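Salmonella plasmid virulence: SpvB (Salmonella typhimurium, PDB 6P0X) is a secreted virulence toxin that probably transfers ADP-ribose from NAD(+) to an arginine of actin, represented here by its N-terminal domain. Local coordinates at residues Ile16-Pro21 with Leu309-Asp314; Leu241-Gly246 with Arg287-Phe292. One frame throughout, in Å; residues are numbered along the deposited sequence.

Contact 1 (Ile16-Pro21 with Leu309-Asp314); sequences ITLPLP and LLLEYD. With AKR (acrylic acid), chain E.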
# COMPACT_ATOMS: atom_id res chain seq x y z
N ILE A 16 13.67 0.11 17.00
CA ILE A 16 12.46 0.01 17.80
C ILE A 16 11.36 -0.56 16.92
O ILE A 16 11.22 -0.17 15.75
CB ILE A 16 12.01 1.37 18.38
CG1 ILE A 16 13.18 2.17 18.91
CG2 ILE A 16 10.98 1.15 19.49
CD1 ILE A 16 12.79 3.57 19.32
N THR A 17 10.56 -1.46 17.48
CA THR A 17 9.36 -1.96 16.84
C THR A 17 8.17 -1.66 17.73
O THR A 17 8.17 -2.00 18.92
CB THR A 17 9.45 -3.47 16.57
OG1 THR A 17 10.54 -3.73 15.68
CG2 THR A 17 8.17 -3.99 15.95
N LEU A 18 7.16 -1.01 17.16
CA LEU A 18 5.89 -0.76 17.82
C LEU A 18 4.83 -1.60 17.13
O LEU A 18 4.51 -1.35 15.96
CB LEU A 18 5.53 0.73 17.74
CG LEU A 18 4.11 1.16 18.12
CD1 LEU A 18 3.74 0.69 19.51
CD2 LEU A 18 3.99 2.67 18.01
N PRO A 19 4.27 -2.60 17.80
CA PRO A 19 3.33 -3.50 17.12
C PRO A 19 1.99 -2.82 16.90
O PRO A 19 1.57 -1.95 17.66
CB PRO A 19 3.19 -4.68 18.09
CG PRO A 19 4.22 -4.47 19.17
CD PRO A 19 4.52 -3.00 19.19
N LEU A 20 1.35 -3.22 15.84
CA LEU A 20 -0.00 -2.75 15.58
C LEU A 20 -1.01 -3.74 16.16
O LEU A 20 -0.73 -4.94 16.26
CB LEU A 20 -0.23 -2.61 14.08
CG LEU A 20 0.78 -1.73 13.34
CD1 LEU A 20 0.43 -1.63 11.86
CD2 LEU A 20 0.86 -0.35 13.97
N PRO A 21 -2.19 -3.27 16.57
CA PRO A 21 -3.17 -4.18 17.20
C PRO A 21 -3.92 -5.02 16.17
O PRO A 21 -5.13 -4.89 15.96
CB PRO A 21 -4.08 -3.20 17.95
CG PRO A 21 -4.04 -1.95 17.13
CD PRO A 21 -2.70 -1.89 16.45
N LEU A 309 -4.85 2.06 18.60
CA LEU A 309 -3.49 2.52 18.82
C LEU A 309 -3.45 4.01 18.51
O LEU A 309 -3.57 4.42 17.35
CB LEU A 309 -2.50 1.75 17.95
CG LEU A 309 -1.06 2.29 17.93
CD1 LEU A 309 -0.44 2.24 19.32
CD2 LEU A 309 -0.20 1.53 16.93
N LEU A 310 -3.30 4.82 19.55
CA LEU A 310 -3.27 6.27 19.45
C LEU A 310 -1.83 6.75 19.53
O LEU A 310 -1.09 6.38 20.45
CB LEU A 310 -4.11 6.93 20.55
CG LEU A 310 -4.35 8.43 20.37
CD1 LEU A 310 -4.94 8.74 19.00
CD2 LEU A 310 -5.24 8.97 21.49
N LEU A 311 -1.45 7.57 18.55
CA LEU A 311 -0.11 8.11 18.40
C LEU A 311 -0.13 9.59 18.75
O LEU A 311 -1.01 10.33 18.31
CB LEU A 311 0.38 7.91 16.97
CG LEU A 311 0.24 6.51 16.38
CD1 LEU A 311 0.57 6.51 14.89
CD2 LEU A 311 1.12 5.50 17.12
N GLU A 312 0.83 10.01 19.57
CA GLU A 312 1.02 11.40 19.93
C GLU A 312 2.32 11.89 19.32
O GLU A 312 3.36 11.23 19.46
CB GLU A 312 1.04 11.58 21.45
CG GLU A 312 -0.18 11.03 22.17
CD GLU A 312 -0.11 11.24 23.67
OE1 GLU A 312 0.22 12.37 24.09
OE2 GLU A 312 -0.38 10.28 24.42
N TYR A 313 2.26 13.06 18.69
CA TYR A 313 3.37 13.64 17.94
C TYR A 313 3.78 14.97 18.54
O TYR A 313 2.96 15.70 19.10
CB TYR A 313 3.01 13.88 16.47
CG TYR A 313 2.83 12.65 15.63
CD1 TYR A 313 3.92 12.05 15.01
CD2 TYR A 313 1.58 12.11 15.42
CE1 TYR A 313 3.76 10.93 14.22
CE2 TYR A 313 1.41 10.99 14.64
CZ TYR A 313 2.50 10.40 14.04
OH TYR A 313 2.34 9.28 13.26
N ASP A 314 5.07 15.29 18.39
CA ASP A 314 5.54 16.66 18.57
C ASP A 314 5.46 17.32 17.20
O ASP A 314 6.28 17.06 16.33
CB ASP A 314 6.97 16.68 19.11
CG ASP A 314 7.06 16.26 20.56
OD1 ASP A 314 6.14 16.58 21.34
OD2 ASP A 314 8.07 15.61 20.93
CA AKR E . 2.32 11.60 27.81
CB AKR E . 3.00 11.74 28.93
C AKR E . 0.95 10.91 27.82
O AKR E . 0.76 9.85 27.17
OXT AKR E . 0.01 11.41 28.49

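Contact 2 (Leu241-Gly246 with Arg287-Phe292); sequences LVFDYG and RQVLMF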
# COMPACT_ATOMS: atom_id res chain seq x y z
N LEU A 241 -8.32 -3.40 9.41
CA LEU A 241 -7.31 -2.57 10.04
C LEU A 241 -7.32 -1.20 9.36
O LEU A 241 -7.06 -1.11 8.16
CB LEU A 241 -5.93 -3.22 9.93
CG LEU A 241 -4.77 -2.53 10.65
CD1 LEU A 241 -4.95 -2.64 12.15
CD2 LEU A 241 -3.45 -3.13 10.22
N VAL A 242 -7.65 -0.16 10.12
CA VAL A 242 -7.84 1.18 9.58
C VAL A 242 -6.67 2.06 10.01
O VAL A 242 -6.34 2.13 11.19
CB VAL A 242 -9.17 1.79 10.03
CG1 VAL A 242 -9.30 3.22 9.54
CG2 VAL A 242 -10.33 0.95 9.53
N PHE A 243 -6.04 2.72 9.04
CA PHE A 243 -5.02 3.73 9.31
C PHE A 243 -5.68 5.09 9.14
O PHE A 243 -6.05 5.47 8.02
CB PHE A 243 -3.82 3.55 8.38
CG PHE A 243 -3.01 2.32 8.67
CD1 PHE A 243 -3.47 1.06 8.30
CD2 PHE A 243 -1.78 2.41 9.30
CE1 PHE A 243 -2.72 -0.07 8.56
CE2 PHE A 243 -1.02 1.28 9.55
CZ PHE A 243 -1.50 0.03 9.18
N ASP A 244 -5.83 5.83 10.24
CA ASP A 244 -6.55 7.10 10.24
C ASP A 244 -5.58 8.25 10.42
O ASP A 244 -4.67 8.20 11.27
CB ASP A 244 -7.61 7.11 11.35
CG ASP A 244 -8.31 8.45 11.47
OD1 ASP A 244 -7.73 9.38 12.08
OD2 ASP A 244 -9.45 8.59 10.97
N TYR A 245 -5.81 9.31 9.64
CA TYR A 245 -4.96 10.49 9.54
C TYR A 245 -5.65 11.72 10.12
O TYR A 245 -5.41 12.85 9.68
CB TYR A 245 -4.56 10.73 8.08
CG TYR A 245 -3.83 9.56 7.48
CD1 TYR A 245 -4.53 8.45 7.00
CD2 TYR A 245 -2.44 9.54 7.40
CE1 TYR A 245 -3.87 7.36 6.47
CE2 TYR A 245 -1.77 8.45 6.87
CZ TYR A 245 -2.49 7.37 6.40
OH TYR A 245 -1.84 6.28 5.87
N GLY A 246 -6.52 11.52 11.11
CA GLY A 246 -7.22 12.60 11.77
C GLY A 246 -8.68 12.76 11.39
O GLY A 246 -9.37 13.57 12.01
N ARG A 287 -2.56 9.40 12.49
CA ARG A 287 -2.78 9.68 13.90
C ARG A 287 -3.14 8.44 14.69
O ARG A 287 -2.89 8.41 15.91
CB ARG A 287 -3.89 10.72 14.06
CG ARG A 287 -3.76 11.94 13.16
CD ARG A 287 -2.40 12.60 13.30
NE ARG A 287 -2.17 13.58 12.25
CZ ARG A 287 -2.08 14.89 12.45
NH1 ARG A 287 -2.19 15.39 13.67
NH2 ARG A 287 -1.87 15.71 11.42
N GLN A 288 -3.72 7.42 14.06
CA GLN A 288 -4.12 6.25 14.83
C GLN A 288 -4.28 5.04 13.92
O GLN A 288 -4.46 5.16 12.71
CB GLN A 288 -5.42 6.51 15.60
CG GLN A 288 -6.52 7.08 14.73
CD GLN A 288 -7.67 7.66 15.53
OE1 GLN A 288 -8.01 7.18 16.61
NE2 GLN A 288 -8.28 8.72 15.00
N VAL A 289 -4.18 3.87 14.54
CA VAL A 289 -4.40 2.59 13.87
C VAL A 289 -5.50 1.85 14.64
O VAL A 289 -5.33 1.56 15.83
CB VAL A 289 -3.12 1.75 13.80
CG1 VAL A 289 -3.36 0.48 13.00
CG2 VAL A 289 -1.98 2.56 13.17
N LEU A 290 -6.60 1.56 13.97
CA LEU A 290 -7.79 1.01 14.61
C LEU A 290 -8.05 -0.41 14.11
O LEU A 290 -7.84 -0.71 12.94
CB LEU A 290 -9.01 1.89 14.32
CG LEU A 290 -8.75 3.40 14.34
CD1 LEU A 290 -9.97 4.15 13.88
CD2 LEU A 290 -8.32 3.86 15.73
N MET A 291 -8.51 -1.27 15.01
CA MET A 291 -8.87 -2.64 14.66
C MET A 291 -10.38 -2.81 14.78
O MET A 291 -10.95 -2.58 15.85
CB MET A 291 -8.14 -3.64 15.57
CG MET A 291 -8.27 -5.09 15.13
SD MET A 291 -7.46 -5.44 13.56
CE MET A 291 -8.81 -6.17 12.64
N PHE A 292 -11.03 -3.19 13.68
CA PHE A 292 -12.47 -3.37 13.63
C PHE A 292 -12.81 -4.82 13.29
O PHE A 292 -12.17 -5.43 12.42
CB PHE A 292 -13.13 -2.45 12.60
CG PHE A 292 -13.29 -1.02 13.06
CD1 PHE A 292 -14.43 -0.63 13.73
CD2 PHE A 292 -12.31 -0.08 12.79
CE1 PHE A 292 -14.59 0.69 14.15
CE2 PHE A 292 -12.46 1.24 13.20
CZ PHE A 292 -13.60 1.62 13.88
O HOH W 1 -3.03 14.19 8.83

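Contact 1 (Ile16-Pro21 with Leu309-Asp314)
Leu-18, Leu-20 and Pro-21 lay an apolar surface against Leu-309 and Leu-311, where two antiparallel beta sheets pack face to face. Strand 16-19 is an outermost strand of a small sheet with strands 33-36 and 49-50, whereas 309-314 belongs to strand 304-314, paired with 288-293 and 321-328. The short strand axes pass 10.4 Å apart at 136°, a spacing that side chains fill, and no hydrogen bond joins the segments.

Leucine meeting leucine is the main theme. Leu-309 holds CG anti to its backbone N (chi1 171°), which carries its methyls across the interface; there CD2 meets Leu-20 CD2 at 3.7 Å. A second, looser pair has Leu-18 CD2 at 4.1 Å from Leu-311 CD2. Leucines suit such a joint because their branched ends fill the distance between the strands without needing a polar partner. Leu-18 also packs on Leu-34, Trp-49 and Ala-325, and so bridges its own sheet and strand 321-328.

Proline contacts are of a different sort. Neither Pro-19 nor Pro-21 has an N-H to give to a neighbouring strand, and the rigid ring of Pro-21 offers apolar surface to Leu-309. The carbonyl of Pro-19 passes near Leu-309, while the ring of Pro-21 stands roughly at right angles to that side chain, with Pro-21 CD 3.9 Å from Leu-309 CB.

Contact 2 (Leu241-Gly246 with Arg287-Phe292)
Asp-244 and Gln-288 run alongside each other from the same face of an antiparallel strand pair. Asp-244 CB rests on Gln-288 CG at 3.6 Å. Beyond it the carboxylate stands nearly perpendicular to the amide (planes 88° apart); Gln-288 NE2, with OD1 near its own amide plane, meets Asp-244 OD1 from above the carboxylate plane, at 3.0 Å. On the opposite face of that plane OD1 takes the N-H of Gly-246, closing an Asx turn. The other tip atom, OD2, forms a salt bridge with Arg-248. Aspartate is short enough to serve turn and neighbour together, and the glutamine amide spans further: NE2 also donates to Gly-249 O, while OE1 accepts a hydrogen bond from Arg-308 NE.

The backbone here makes a classic beta bulge, Arg-287 and Gln-288 both facing Asp-244, whose O accepts from Arg-287 N at 2.7 Å and from Gln-288 N at 3.0 Å. Where the turn follows, Gly-246 adopts a positive phi (105°) at which a CB would strike the preceding carbonyl.

Regular pairing resumes beyond the bulge, with Val-242 and Leu-290 exchanging two nearly straight N-H...O bonds. The other face is apolar: Val-289 sets CG1 over the centre of the Phe-243 ring in a CH-pi contact, 4.3 Å from its centroid. The same methyl touches Leu-241 CD1 at 3.6 Å, and that CD1 lies 4.0 Å from Met-291 SD.

In the fold
Strand 288-293 lies between strands 237-244 and 304-314, so the 309-314 side of contact 1 continues the strand pairing of contact 2, while 16-21 packs across it from the small sheet; the two centres are about 11 Å apart. Probable backbone hydrogen bonds join them: Leu-309 N to Val-289 O at 2.9 Å, and Leu-311 N to Arg-287 O at 3.1 Å. Between the sheets, Leu-20 of contact 1 also meets Phe-243 of contact 2. Acrylic acid is bound at more than one place around them: Glu-312 OE2 is 3.0 Å from O of one molecule, the Tyr-245 side chain is about 6 Å from another, and Cys-51, on which Leu-20 packs, lines an acrylic acid pocket.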